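Long-range contacts in aminopeptidase-like protein (Chaetomium thermophilum, PDB 5JM6), which probably acts as a zinc-dependent metalloaminopeptidase of the M18 family, forming dodecamers and linked to the Cvt pathway of selective autophagy: residues A82-L87 with K102-T106; A434-I439 with V513-W517; L141-V146 with T256-L261. One frame throughout, in Å; residues are numbered along the deposited sequence.

Contact 1: residues A82-L87 with K102-T106; sequences AGYVEL and KYFTT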
ATOM      1  N   ALA A  82      33.424 -50.356  29.555  1.00 40.51           N
ATOM      2  CA  ALA A  82      34.522 -49.693  30.253  1.00 35.51           C
ATOM      3  C   ALA A  82      34.473 -49.935  31.762  1.00 43.35           C
ATOM      4  O   ALA A  82      35.317 -49.429  32.503  1.00 35.27           O
ATOM      5  CB  ALA A  82      34.504 -48.201  29.960  1.00 36.54           C
ATOM      6  N   GLY A  83      33.487 -50.702  32.214  1.00 38.70           N
ATOM      7  CA  GLY A  83      33.395 -51.066  33.617  1.00 33.99           C
ATOM      8  C   GLY A  83      32.566 -50.144  34.494  1.00 37.65           C
ATOM      9  O   GLY A  83      32.767 -50.098  35.708  1.00 39.10           O
ATOM     10  N   TYR A  84      31.640 -49.404  33.891  1.00 39.29           N
ATOM     11  CA  TYR A  84      30.726 -48.566  34.662  1.00 33.56           C
ATOM     12  C   TYR A  84      29.569 -49.396  35.213  1.00 33.09           C
ATOM     13  O   TYR A  84      29.114 -50.351  34.582  1.00 33.40           O
ATOM     14  CB  TYR A  84      30.187 -47.409  33.813  1.00 28.50           C
ATOM     15  CG  TYR A  84      31.168 -46.272  33.596  1.00 33.62           C
ATOM     16  CD1 TYR A  84      32.347 -46.468  32.885  1.00 36.35           C
ATOM     17  CD2 TYR A  84      30.904 -44.997  34.084  1.00 32.42           C
ATOM     18  CE1 TYR A  84      33.241 -45.430  32.680  1.00 37.30           C
ATOM     19  CE2 TYR A  84      31.792 -43.953  33.882  1.00 32.01           C
ATOM     20  CZ  TYR A  84      32.959 -44.176  33.179  1.00 35.16           C
ATOM     21  OH  TYR A  84      33.847 -43.144  32.973  1.00 30.76           O
ATOM     22  N   VAL A  85      29.103 -49.020  36.399  1.00 27.41           N
ATOM     23  CA  VAL A  85      27.994 -49.697  37.058  1.00 26.07           C
ATOM     24  C   VAL A  85      26.735 -48.841  36.965  1.00 30.22           C
ATOM     25  O   VAL A  85      26.777 -47.643  37.234  1.00 30.68           O
ATOM     26  CB  VAL A  85      28.321 -49.991  38.537  1.00 26.13           C
ATOM     27  CG1 VAL A  85      27.098 -50.516  39.270  1.00 17.59           C
ATOM     28  CG2 VAL A  85      29.480 -50.968  38.639  1.00 23.43           C
ATOM     29  N   GLU A  86      25.620 -49.449  36.575  1.00 28.20           N
ATOM     30  CA  GLU A  86      24.367 -48.712  36.438  1.00 29.14           C
ATOM     31  C   GLU A  86      23.662 -48.556  37.778  1.00 32.45           C
ATOM     32  O   GLU A  86      23.532 -49.520  38.531  1.00 33.89           O
ATOM     33  CB  GLU A  86      23.433 -49.411  35.447  1.00 29.78           C
ATOM     34  CG  GLU A  86      22.054 -48.775  35.366  1.00 33.50           C
ATOM     35  CD  GLU A  86      21.210 -49.323  34.233  1.00 37.89           C
ATOM     36  OE1 GLU A  86      20.151 -48.726  33.943  1.00 53.14           O
ATOM     37  OE2 GLU A  86      21.598 -50.346  33.631  1.00 42.85           O
ATOM     38  N   LEU A  87      23.205 -47.343  38.075  1.00 33.83           N
ATOM     39  CA  LEU A  87      22.441 -47.114  39.294  1.00 32.77           C
ATOM     40  C   LEU A  87      20.968 -46.893  38.966  1.00 35.00           C
ATOM     41  O   LEU A  87      20.578 -45.801  38.551  1.00 32.88           O
ATOM     42  CB  LEU A  87      23.007 -45.910  40.051  1.00 34.17           C
ATOM     43  CG  LEU A  87      24.467 -46.035  40.490  1.00 33.71           C
ATOM     44  CD1 LEU A  87      25.016 -44.701  40.969  1.00 30.70           C
ATOM     45  CD2 LEU A  87      24.594 -47.083  41.578  1.00 34.28           C
ATOM     46  N   LYS A 102      32.879 -46.056  39.184  1.00 32.23           N
ATOM     47  CA  LYS A 102      32.385 -45.442  37.952  1.00 33.08           C
ATOM     48  C   LYS A 102      30.947 -45.878  37.692  1.00 33.06           C
ATOM     49  O   LYS A 102      30.645 -47.072  37.687  1.00 34.07           O
ATOM     50  CB  LYS A 102      33.293 -45.804  36.771  1.00 34.37           C
ATOM     51  CG  LYS A 102      34.779 -45.598  37.062  1.00 36.33           C
ATOM     52  CD  LYS A 102      35.672 -45.914  35.873  1.00 39.00           C
ATOM     53  CE  LYS A 102      35.536 -47.355  35.421  1.00 44.24           C
ATOM     54  NZ  LYS A 102      36.584 -47.699  34.420  1.00 55.08           N
ATOM     55  N   TYR A 103      30.061 -44.908  37.479  1.00 32.43           N
ATOM     56  CA  TYR A 103      28.628 -45.186  37.454  1.00 33.37           C
ATOM     57  C   TYR A 103      27.882 -44.435  36.353  1.00 33.00           C
ATOM     58  O   TYR A 103      28.428 -43.526  35.727  1.00 32.22           O
ATOM     59  CB  TYR A 103      28.014 -44.844  38.816  1.00 30.49           C
ATOM     60  CG  TYR A 103      28.771 -45.435  39.984  1.00 30.46           C
ATOM     61  CD1 TYR A 103      28.525 -46.732  40.413  1.00 34.39           C
ATOM     62  CD2 TYR A 103      29.744 -44.698  40.650  1.00 33.49           C
ATOM     63  CE1 TYR A 103      29.222 -47.278  41.476  1.00 32.04           C
ATOM     64  CE2 TYR A 103      30.445 -45.235  41.712  1.00 33.89           C
ATOM     65  CZ  TYR A 103      30.181 -46.525  42.122  1.00 35.36           C
ATOM     66  OH  TYR A 103      30.877 -47.061  43.181  1.00 39.23           O
ATOM     67  N   PHE A 104      26.638 -44.841  36.110  1.00 31.36           N
ATOM     68  CA  PHE A 104      25.733 -44.080  35.253  1.00 32.37           C
ATOM     69  C   PHE A 104      24.275 -44.345  35.611  1.00 35.91           C
ATOM     70  O   PHE A 104      23.945 -45.367  36.212  1.00 31.32           O
ATOM     71  CB  PHE A 104      25.973 -44.391  33.771  1.00 31.09           C
ATOM     72  CG  PHE A 104      25.506 -45.758  33.340  1.00 38.22           C
ATOM     73  CD1 PHE A 104      26.351 -46.851  33.427  1.00 37.27           C
ATOM     74  CD2 PHE A 104      24.231 -45.945  32.823  1.00 36.06           C
ATOM     75  CE1 PHE A 104      25.931 -48.106  33.023  1.00 34.47           C
ATOM     76  CE2 PHE A 104      23.805 -47.197  32.420  1.00 36.35           C
ATOM     77  CZ  PHE A 104      24.658 -48.277  32.515  1.00 34.81           C
ATOM     78  N   THR A 105      23.406 -43.413  35.230  1.00 31.97           N
ATOM     79  CA  THR A 105      21.973 -43.562  35.455  1.00 37.94           C
ATOM     80  C   THR A 105      21.200 -43.059  34.237  1.00 34.99           C
ATOM     81  O   THR A 105      21.674 -42.205  33.486  1.00 35.06           O
ATOM     82  CB  THR A 105      21.532 -42.828  36.747  1.00 35.72           C
ATOM     83  OG1 THR A 105      22.132 -43.475  37.875  1.00 40.94           O
ATOM     84  CG2 THR A 105      20.017 -42.849  36.935  1.00 37.01           C
ATOM     85  N   THR A 106      20.012 -43.623  34.054  1.00 38.87           N
ATOM     86  CA  THR A 106      19.197 -43.435  32.870  1.00 33.91           C
ATOM     87  C   THR A 106      17.803 -42.943  33.247  1.00 40.61           C
ATOM     88  O   THR A 106      17.280 -43.293  34.304  1.00 45.25           O
ATOM     89  CB  THR A 106      19.114 -44.762  32.086  1.00 37.71           C
ATOM     90  OG1 THR A 106      20.303 -44.924  31.305  1.00 46.23           O
ATOM     91  CG2 THR A 106      17.894 -44.821  31.178  1.00 38.16           C
TER
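Tyr84 and Lys102 show how one side chain can be both a lid for a ring and a clasp for a helix end. The lysine runs across the tyrosine at about a right angle, its CB sitting over the ring centre, 3.6 Å from the centroid, in a CH-pi contact. A bend about the CG-CD bond (chi3 -60°) brings NZ round to the carbonyl of Ala82 for a 2.9 Å hydrogen bond between NZ and O, nearly in line with the C=O. That carbonyl lies just past helix 68-81, where Gly83 forms part of a Schellman motif. Without the ring, as with an alanine here, the lysine methylenes would probably lose the face they lie on, and Leu79, Leu318 and Leu319 a packing partner. Tyr84 CB meets the ring edge of Phe104 at CD1. Phe104 itself turns a face to Glu86, with CZ 3.4 Å from Glu86 CB; its chi1 of 72°, CG lying between backbone N and carbonyl carbon, sets the ring there. Val85 and Tyr103 share the other face of the sheet, and Leu87 CD1, from just beyond the strand, lies 3.7 Å from Tyr103 CB. The parallel pairing rests on Val85 N to Lys102 O (2.8 Å), Phe104 N to Val85 O (3.0 Å) and Leu87 N to Phe104 O (2.8 Å). Thr105 OG1 then donates to a lone pair of Leu87 O, in the carbonyl plane. Strand 85-86 is outermost in the mixed sheet within this chain: strand 111-117 flanks 102-106 on its other side, and helices 68-81 and 305-320 pack on Tyr84.

Contact 2: residues A434-I439 with V513-W517; sequences AILDRI and VDLEW
Both flat groups that Arg438 and Trp517 bring to this contact are met mainly at their rims. The guanidinium of Arg438 presents its NE side to the carboxylate of Glu516, and the two planes are turned 35° against each other. NE donates to OE1 of Glu516 over 2.7 Å, somewhat out of the guanidinium plane, while NH2 reaches OE2 of Glu516, also over 2.7 Å, close to that plane. Each oxygen is approached from its syn side, so the grip is a side-on, two-pronged salt bridge. The indole of Trp517 has Ala434 CB at its edge, 4.0 Å from CZ2, and Ile435 CG1 comes in obliquely, 3.7 Å from NE1 of the tryptophan. Beside the ion pair, Val513 packs between Ile435, Arg438 and Ile439: its CG2 lies 3.6 Å from Ile439 CG1 and also meets Arg438 CG, and its CG1 lies 3.9 Å from Ile435 CG2. Arg438 CG, anti to the backbone N (chi1 170°), lies against Val513, and the bend at chi2 turns the outer chain toward the glutamate. Helix 430-443 is thereby joined to the C-terminal part of helix 495-514 and to the type I turn from Asp514 to Trp517. A second subunit engages the same turn, its Arg90 forming a salt bridge with Asp514 and its Lys189 binding Leu515 O; it also packs on Ala434 and Trp517. Chemically, an apolar layer of alanine, valine, isoleucines and indole is flanked by a paired charge: two bonds should fix the rotation of the carboxylate and probably favour its ionised form, while the turn gives the neighbouring subunit polar partners as well as packing.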
ATOM      1  N   ALA A 434      38.354 -16.922  32.555  1.00 30.47           N
ATOM      2  CA  ALA A 434      39.684 -17.027  33.147  1.00 33.18           C
ATOM      3  C   ALA A 434      40.025 -18.481  33.460  1.00 36.95           C
ATOM      4  O   ALA A 434      41.140 -18.936  33.207  1.00 32.61           O
ATOM      5  CB  ALA A 434      39.780 -16.175  34.404  1.00 37.60           C
ATOM      6  N   ILE A 435      39.048 -19.207  33.996  1.00 36.50           N
ATOM      7  CA  ILE A 435      39.231 -20.612  34.343  1.00 33.61           C
ATOM      8  C   ILE A 435      39.445 -21.483  33.106  1.00 34.31           C
ATOM      9  O   ILE A 435      40.391 -22.269  33.051  1.00 35.69           O
ATOM     10  CB  ILE A 435      38.022 -21.150  35.137  1.00 34.47           C
ATOM     11  CG1 ILE A 435      37.891 -20.408  36.467  1.00 36.79           C
ATOM     12  CG2 ILE A 435      38.152 -22.648  35.372  1.00 27.33           C
ATOM     13  CD1 ILE A 435      36.530 -20.541  37.104  1.00 28.65           C
ATOM     14  N   LEU A 436      38.576 -21.339  32.110  1.00 31.15           N
ATOM     15  CA  LEU A 436      38.640 -22.206  30.937  1.00 33.72           C
ATOM     16  C   LEU A 436      39.785 -21.835  29.997  1.00 39.60           C
ATOM     17  O   LEU A 436      40.303 -22.694  29.286  1.00 36.56           O
ATOM     18  CB  LEU A 436      37.315 -22.185  30.175  1.00 34.84           C
ATOM     19  CG  LEU A 436      36.042 -22.632  30.894  1.00 32.14           C
ATOM     20  CD1 LEU A 436      34.858 -22.345  30.003  1.00 34.47           C
ATOM     21  CD2 LEU A 436      36.085 -24.108  31.259  1.00 31.84           C
ATOM     22  N   ASP A 437      40.179 -20.564  29.979  1.00 44.72           N
ATOM     23  CA  ASP A 437      41.381 -20.186  29.245  1.00 42.23           C
ATOM     24  C   ASP A 437      42.596 -20.810  29.918  1.00 39.86           C
ATOM     25  O   ASP A 437      43.539 -21.235  29.251  1.00 40.35           O
ATOM     26  CB  ASP A 437      41.536 -18.667  29.160  1.00 39.18           C
ATOM     27  CG  ASP A 437      40.756 -18.068  28.007  1.00 46.75           C
ATOM     28  OD1 ASP A 437      40.161 -18.842  27.229  1.00 48.49           O
ATOM     29  OD2 ASP A 437      40.751 -16.826  27.868  1.00 46.06           O
ATOM     30  N   ARG A 438      42.559 -20.874  31.245  1.00 40.57           N
ATOM     31  CA  ARG A 438      43.644 -21.467  32.016  1.00 37.57           C
ATOM     32  C   ARG A 438      43.708 -22.977  31.807  1.00 41.68           C
ATOM     33  O   ARG A 438      44.788 -23.541  31.640  1.00 44.89           O
ATOM     34  CB  ARG A 438      43.480 -21.138  33.500  1.00 34.76           C
ATOM     35  CG  ARG A 438      44.412 -21.900  34.421  1.00 38.33           C
ATOM     36  CD  ARG A 438      45.849 -21.438  34.274  1.00 41.80           C
ATOM     37  NE  ARG A 438      46.715 -22.066  35.268  1.00 44.65           N
ATOM     38  CZ  ARG A 438      47.980 -22.404  35.048  1.00 44.31           C
ATOM     39  NH1 ARG A 438      48.531 -22.177  33.863  1.00 47.99           N
ATOM     40  NH2 ARG A 438      48.694 -22.972  36.011  1.00 37.18           N
ATOM     41  N   ILE A 439      42.552 -23.631  31.812  1.00 38.38           N
ATOM     42  CA  ILE A 439      42.509 -25.062  31.545  1.00 41.16           C
ATOM     43  C   ILE A 439      42.985 -25.342  30.120  1.00 40.67           C
ATOM     44  O   ILE A 439      43.752 -26.279  29.890  1.00 37.10           O
ATOM     45  CB  ILE A 439      41.096 -25.636  31.779  1.00 39.57           C
ATOM     46  CG1 ILE A 439      40.880 -25.853  33.280  1.00 36.23           C
ATOM     47  CG2 ILE A 439      40.903 -26.944  31.028  1.00 40.92           C
ATOM     48  CD1 ILE A 439      39.562 -26.487  33.638  1.00 33.97           C
ATOM     49  N   VAL A 513      43.036 -26.198  38.938  1.00 37.83           N
ATOM     50  CA  VAL A 513      42.824 -24.787  38.650  1.00 42.10           C
ATOM     51  C   VAL A 513      42.072 -24.098  39.788  1.00 43.50           C
ATOM     52  O   VAL A 513      42.412 -22.979  40.173  1.00 45.30           O
ATOM     53  CB  VAL A 513      42.063 -24.601  37.320  1.00 38.85           C
ATOM     54  CG1 VAL A 513      41.584 -23.166  37.163  1.00 31.11           C
ATOM     55  CG2 VAL A 513      42.949 -25.004  36.152  1.00 36.08           C
ATOM     56  N   ASP A 514      41.070 -24.777  40.341  1.00 39.50           N
ATOM     57  CA  ASP A 514      40.268 -24.202  41.419  1.00 40.02           C
ATOM     58  C   ASP A 514      41.125 -23.798  42.619  1.00 46.30           C
ATOM     59  O   ASP A 514      40.788 -22.861  43.341  1.00 45.50           O
ATOM     60  CB  ASP A 514      39.180 -25.178  41.868  1.00 40.97           C
ATOM     61  CG  ASP A 514      38.290 -24.595  42.950  1.00 44.77           C
ATOM     62  OD1 ASP A 514      37.764 -23.480  42.749  1.00 43.17           O
ATOM     63  OD2 ASP A 514      38.129 -25.242  44.007  1.00 44.08           O
ATOM     64  N   LEU A 515      42.239 -24.497  42.820  1.00 45.76           N
ATOM     65  CA  LEU A 515      43.136 -24.187  43.929  1.00 43.75           C
ATOM     66  C   LEU A 515      44.117 -23.060  43.598  1.00 48.52           C
ATOM     67  O   LEU A 515      44.877 -22.630  44.464  1.00 49.97           O
ATOM     68  CB  LEU A 515      43.909 -25.437  44.355  1.00 38.17           C
ATOM     69  CG  LEU A 515      43.058 -26.623  44.815  1.00 56.41           C
ATOM     70  CD1 LEU A 515      43.904 -27.880  44.935  1.00 46.39           C
ATOM     71  CD2 LEU A 515      42.359 -26.313  46.134  1.00 53.99           C
ATOM     72  N   GLU A 516      44.106 -22.581  42.357  1.00 45.92           N
ATOM     73  CA  GLU A 516      44.927 -21.425  41.996  1.00 53.06           C
ATOM     74  C   GLU A 516      44.204 -20.121  42.324  1.00 53.76           C
ATOM     75  O   GLU A 516      44.768 -19.037  42.179  1.00 49.46           O
ATOM     76  CB  GLU A 516      45.300 -21.451  40.510  1.00 50.55           C
ATOM     77  CG  GLU A 516      46.016 -22.710  40.051  1.00 55.37           C
ATOM     78  CD  GLU A 516      46.425 -22.648  38.589  1.00 48.44           C
ATOM     79  OE1 GLU A 516      45.979 -21.720  37.881  1.00 44.61           O
ATOM     80  OE2 GLU A 516      47.195 -23.526  38.147  1.00 47.33           O
ATOM     81  N   TRP A 517      42.954 -20.239  42.764  1.00 50.90           N
ATOM     82  CA  TRP A 517      42.112 -19.082  43.059  1.00 50.41           C
ATOM     83  C   TRP A 517      42.036 -18.793  44.557  1.00 54.13           C
ATOM     84  O   TRP A 517      42.580 -19.534  45.377  1.00 54.00           O
ATOM     85  CB  TRP A 517      40.693 -19.308  42.526  1.00 46.74           C
ATOM     86  CG  TRP A 517      40.488 -19.029  41.062  1.00 50.02           C
ATOM     87  CD1 TRP A 517      40.839 -19.829  40.013  1.00 48.69           C
ATOM     88  CD2 TRP A 517      39.839 -17.885  40.493  1.00 46.30           C
ATOM     89  NE1 TRP A 517      40.466 -19.243  38.826  1.00 45.69           N
ATOM     90  CE2 TRP A 517      39.850 -18.049  39.093  1.00 42.10           C
ATOM     91  CE3 TRP A 517      39.258 -16.732  41.031  1.00 45.15           C
ATOM     92  CZ2 TRP A 517      39.303 -17.105  38.226  1.00 45.81           C
ATOM     93  CZ3 TRP A 517      38.717 -15.796  40.168  1.00 44.56           C
ATOM     94  CH2 TRP A 517      38.746 -15.987  38.782  1.00 45.43           C
TER

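Contact 3: residues L141-V146 with T256-L261; sequences LKPTSV and TQPPKL
Thr144 to Val146 and Thr256 to Gln257 run close together without forming a regular sheet, the CA atoms of Thr144 and Thr256 being 4.8 Å apart, and a single clear backbone hydrogen bond spans them, from Val146 N to Thr256 O (3.2 Å, 156° at the hydrogen). The same carbonyl draws other neighbours: Thr144 CG2 stands 3.3 Å from Thr256 O, and the CA of Thr144 makes a CA-H...O contact with it. The two threonines cross at about a right angle, Thr144 OG1 lying against CB and CG2 of Thr256. Gln257 starts out pointing away from the loop, but its chain bends at chi2 (-74°) and brings the amide back toward Pro143 O. There NE2 donates to Thr256 OG1 over 3.1 Å, with the hydroxyl near the amide plane, and lies 2.8 Å from Pro143 O. The modelled approach of Gln257 OE1 to Ser145 OG is too short to be trusted. Pro258, at the N-cap of helix 259-268, has its CD 4.0 Å from Val146 N. Further on, Leu261 reaches toward Leu141 tip to tip, their CD2 atoms 3.7 Å apart, and Trp280 of strand 277-286 touches both leucines as well as Gln257. The contact thus fastens the start of helix 259-268 to the loop that follows strand 139-141 of the antiparallel sheet. Thr144 N is hydrogen-bonded to His408 of a third subunit, and Leu261 packs on Leu295 of a fourth. What emerges is a division of labour: the leucines supply an apolar end, whereas the buried Gln257 amide is probably oriented by a threonine hydroxyl that is also bonded to Phe253 O, which would restrain the amide's rotation.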
ATOM      1  N   LEU A 141       6.393 -39.570  13.963  1.00 33.83           N
ATOM      2  CA  LEU A 141       5.157 -40.164  13.480  1.00 34.54           C
ATOM      3  C   LEU A 141       3.995 -39.783  14.388  1.00 40.34           C
ATOM      4  O   LEU A 141       4.113 -39.807  15.613  1.00 39.72           O
ATOM      5  CB  LEU A 141       5.280 -41.688  13.398  1.00 35.24           C
ATOM      6  CG  LEU A 141       5.755 -42.313  12.084  1.00 36.09           C
ATOM      7  CD1 LEU A 141       7.150 -41.835  11.703  1.00 30.40           C
ATOM      8  CD2 LEU A 141       5.714 -43.831  12.181  1.00 31.67           C
ATOM      9  N   LYS A 142       2.875 -39.423  13.772  1.00 39.49           N
ATOM     10  CA  LYS A 142       1.656 -39.098  14.497  1.00 39.38           C
ATOM     11  C   LYS A 142       1.149 -40.322  15.256  1.00 34.20           C
ATOM     12  O   LYS A 142       1.497 -41.448  14.901  1.00 37.36           O
ATOM     13  CB  LYS A 142       0.590 -38.595  13.523  1.00 35.90           C
ATOM     14  CG  LYS A 142       0.968 -37.322  12.781  1.00 36.37           C
ATOM     15  CD  LYS A 142      -0.136 -36.299  12.910  1.00 37.54           C
ATOM     16  CE  LYS A 142       0.121 -35.019  12.127  1.00 40.42           C
ATOM     17  NZ  LYS A 142       0.109 -35.218  10.651  1.00 47.29           N
ATOM     18  N   PRO A 143       0.351 -40.112  16.319  1.00 38.68           N
ATOM     19  CA  PRO A 143      -0.327 -41.250  16.951  1.00 38.52           C
ATOM     20  C   PRO A 143      -1.078 -42.118  15.938  1.00 39.50           C
ATOM     21  O   PRO A 143      -0.971 -43.342  15.993  1.00 47.02           O
ATOM     22  CB  PRO A 143      -1.284 -40.570  17.927  1.00 36.78           C
ATOM     23  CG  PRO A 143      -0.510 -39.372  18.377  1.00 36.60           C
ATOM     24  CD  PRO A 143       0.269 -38.902  17.157  1.00 39.05           C
ATOM     25  N   THR A 144      -1.810 -41.494  15.023  1.00 38.41           N
ATOM     26  CA  THR A 144      -2.298 -42.202  13.846  1.00 40.87           C
ATOM     27  C   THR A 144      -1.480 -41.725  12.655  1.00 43.00           C
ATOM     28  O   THR A 144      -1.649 -40.599  12.187  1.00 46.35           O
ATOM     29  CB  THR A 144      -3.800 -41.954  13.594  1.00 42.75           C
ATOM     30  OG1 THR A 144      -4.562 -42.423  14.712  1.00 40.28           O
ATOM     31  CG2 THR A 144      -4.261 -42.677  12.337  1.00 44.39           C
ATOM     32  N   SER A 145      -0.584 -42.577  12.170  1.00 39.12           N
ATOM     33  CA  SER A 145       0.272 -42.201  11.052  1.00 36.90           C
ATOM     34  C   SER A 145      -0.311 -42.577   9.693  1.00 42.73           C
ATOM     35  O   SER A 145       0.160 -42.096   8.663  1.00 38.89           O
ATOM     36  CB  SER A 145       1.665 -42.812  11.230  1.00 39.26           C
ATOM     37  OG  SER A 145       1.622 -43.998  11.998  1.00 42.88           O
ATOM     38  N   VAL A 146      -1.354 -43.401   9.692  1.00 40.26           N
ATOM     39  CA  VAL A 146      -1.970 -43.819   8.439  1.00 39.78           C
ATOM     40  C   VAL A 146      -2.672 -42.633   7.769  1.00 40.86           C
ATOM     41  O   VAL A 146      -3.140 -41.707   8.436  1.00 37.25           O
ATOM     42  CB  VAL A 146      -2.967 -44.988   8.653  1.00 38.43           C
ATOM     43  CG1 VAL A 146      -4.300 -44.487   9.188  1.00 36.06           C
ATOM     44  CG2 VAL A 146      -3.165 -45.764   7.357  1.00 37.49           C
ATOM     45  N   THR A 256      -3.818 -48.239  13.538  1.00 41.92           N
ATOM     46  CA  THR A 256      -3.666 -46.795  13.344  1.00 42.02           C
ATOM     47  C   THR A 256      -2.489 -46.445  12.437  1.00 44.31           C
ATOM     48  O   THR A 256      -2.276 -45.278  12.110  1.00 38.60           O
ATOM     49  CB  THR A 256      -3.476 -46.048  14.682  1.00 46.05           C
ATOM     50  OG1 THR A 256      -2.354 -46.594  15.389  1.00 46.27           O
ATOM     51  CG2 THR A 256      -4.722 -46.160  15.544  1.00 38.45           C
ATOM     52  N   GLN A 257      -1.746 -47.462  12.014  1.00 43.62           N
ATOM     53  CA  GLN A 257      -0.475 -47.270  11.325  1.00 41.02           C
ATOM     54  C   GLN A 257      -0.531 -47.832   9.907  1.00 43.93           C
ATOM     55  O   GLN A 257      -1.430 -48.611   9.590  1.00 44.46           O
ATOM     56  CB  GLN A 257       0.654 -47.939  12.114  1.00 39.56           C
ATOM     57  CG  GLN A 257       0.671 -47.583  13.588  1.00 41.23           C
ATOM     58  CD  GLN A 257       1.170 -46.175  13.837  1.00 41.59           C
ATOM     59  OE1 GLN A 257       2.195 -45.764  13.297  1.00 40.59           O
ATOM     60  NE2 GLN A 257       0.436 -45.421  14.647  1.00 39.86           N
ATOM     61  N   PRO A 258       0.401 -47.408   9.036  1.00 41.41           N
ATOM     62  CA  PRO A 258       0.479 -48.046   7.718  1.00 41.54           C
ATOM     63  C   PRO A 258       0.736 -49.542   7.862  1.00 40.49           C
ATOM     64  O   PRO A 258       1.668 -49.923   8.572  1.00 40.40           O
ATOM     65  CB  PRO A 258       1.664 -47.340   7.054  1.00 43.39           C
ATOM     66  CG  PRO A 258       1.738 -46.017   7.735  1.00 42.49           C
ATOM     67  CD  PRO A 258       1.337 -46.276   9.158  1.00 41.33           C
ATOM     68  N   PRO A 259      -0.077 -50.379   7.197  1.00 40.84           N
ATOM     69  CA  PRO A 259       0.005 -51.836   7.364  1.00 44.67           C
ATOM     70  C   PRO A 259       1.395 -52.351   7.048  1.00 42.19           C
ATOM     71  O   PRO A 259       1.916 -53.255   7.702  1.00 42.94           O
ATOM     72  CB  PRO A 259      -1.008 -52.370   6.347  1.00 47.04           C
ATOM     73  CG  PRO A 259      -1.925 -51.230   6.078  1.00 49.63           C
ATOM     74  CD  PRO A 259      -1.084 -49.997   6.193  1.00 43.16           C
ATOM     75  N   LYS A 260       1.991 -51.736   6.038  1.00 44.62           N
ATOM     76  CA  LYS A 260       3.275 -52.154   5.517  1.00 41.46           C
ATOM     77  C   LYS A 260       4.440 -51.764   6.413  1.00 44.14           C
ATOM     78  O   LYS A 260       5.478 -52.426   6.414  1.00 47.53           O
ATOM     79  CB  LYS A 260       3.465 -51.569   4.128  1.00 44.76           C
ATOM     80  CG  LYS A 260       3.455 -52.642   3.095  1.00 57.35           C
ATOM     81  CD  LYS A 260       3.570 -52.125   1.696  1.00 70.49           C
ATOM     82  CE  LYS A 260       2.899 -53.121   0.779  1.00 65.39           C
ATOM     83  NZ  LYS A 260       3.303 -52.907  -0.625  1.00 76.02           N
ATOM     84  N   LEU A 261       4.269 -50.685   7.167  1.00 42.31           N
ATOM     85  CA  LEU A 261       5.276 -50.279   8.136  1.00 39.73           C
ATOM     86  C   LEU A 261       5.245 -51.222   9.331  1.00 41.13           C
ATOM     87  O   LEU A 261       6.289 -51.626   9.838  1.00 39.55           O
ATOM     88  CB  LEU A 261       5.050 -48.833   8.582  1.00 40.92           C
ATOM     89  CG  LEU A 261       6.045 -48.254   9.591  1.00 31.84           C
ATOM     90  CD1 LEU A 261       7.459 -48.254   9.029  1.00 31.13           C
ATOM     91  CD2 LEU A 261       5.628 -46.851   9.998  1.00 33.12           C
TER

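The three contacts are separate stations of one chain, and none touches another. Contacts 1 and 2 have centres 29 Å apart, and both belong to the part built round the mixed sheet: contact 1 at its edge strand 85-86, contact 2 on helix 430-443, which packs against strand 386-394. That sheet also includes strand 127-133, ending in the zinc ligand His133, and strand 386-394 itself carries the ligand Asp391. Contact 3 lies beside the antiparallel sheet, at the loop after strand 139-141, its centre 54 Å from that of contact 2, across the chain's centre, and 36 Å from that of contact 1. All three lie away from the zinc sites, and contacts 2 and 3 face neighbouring subunits of the dodecamer.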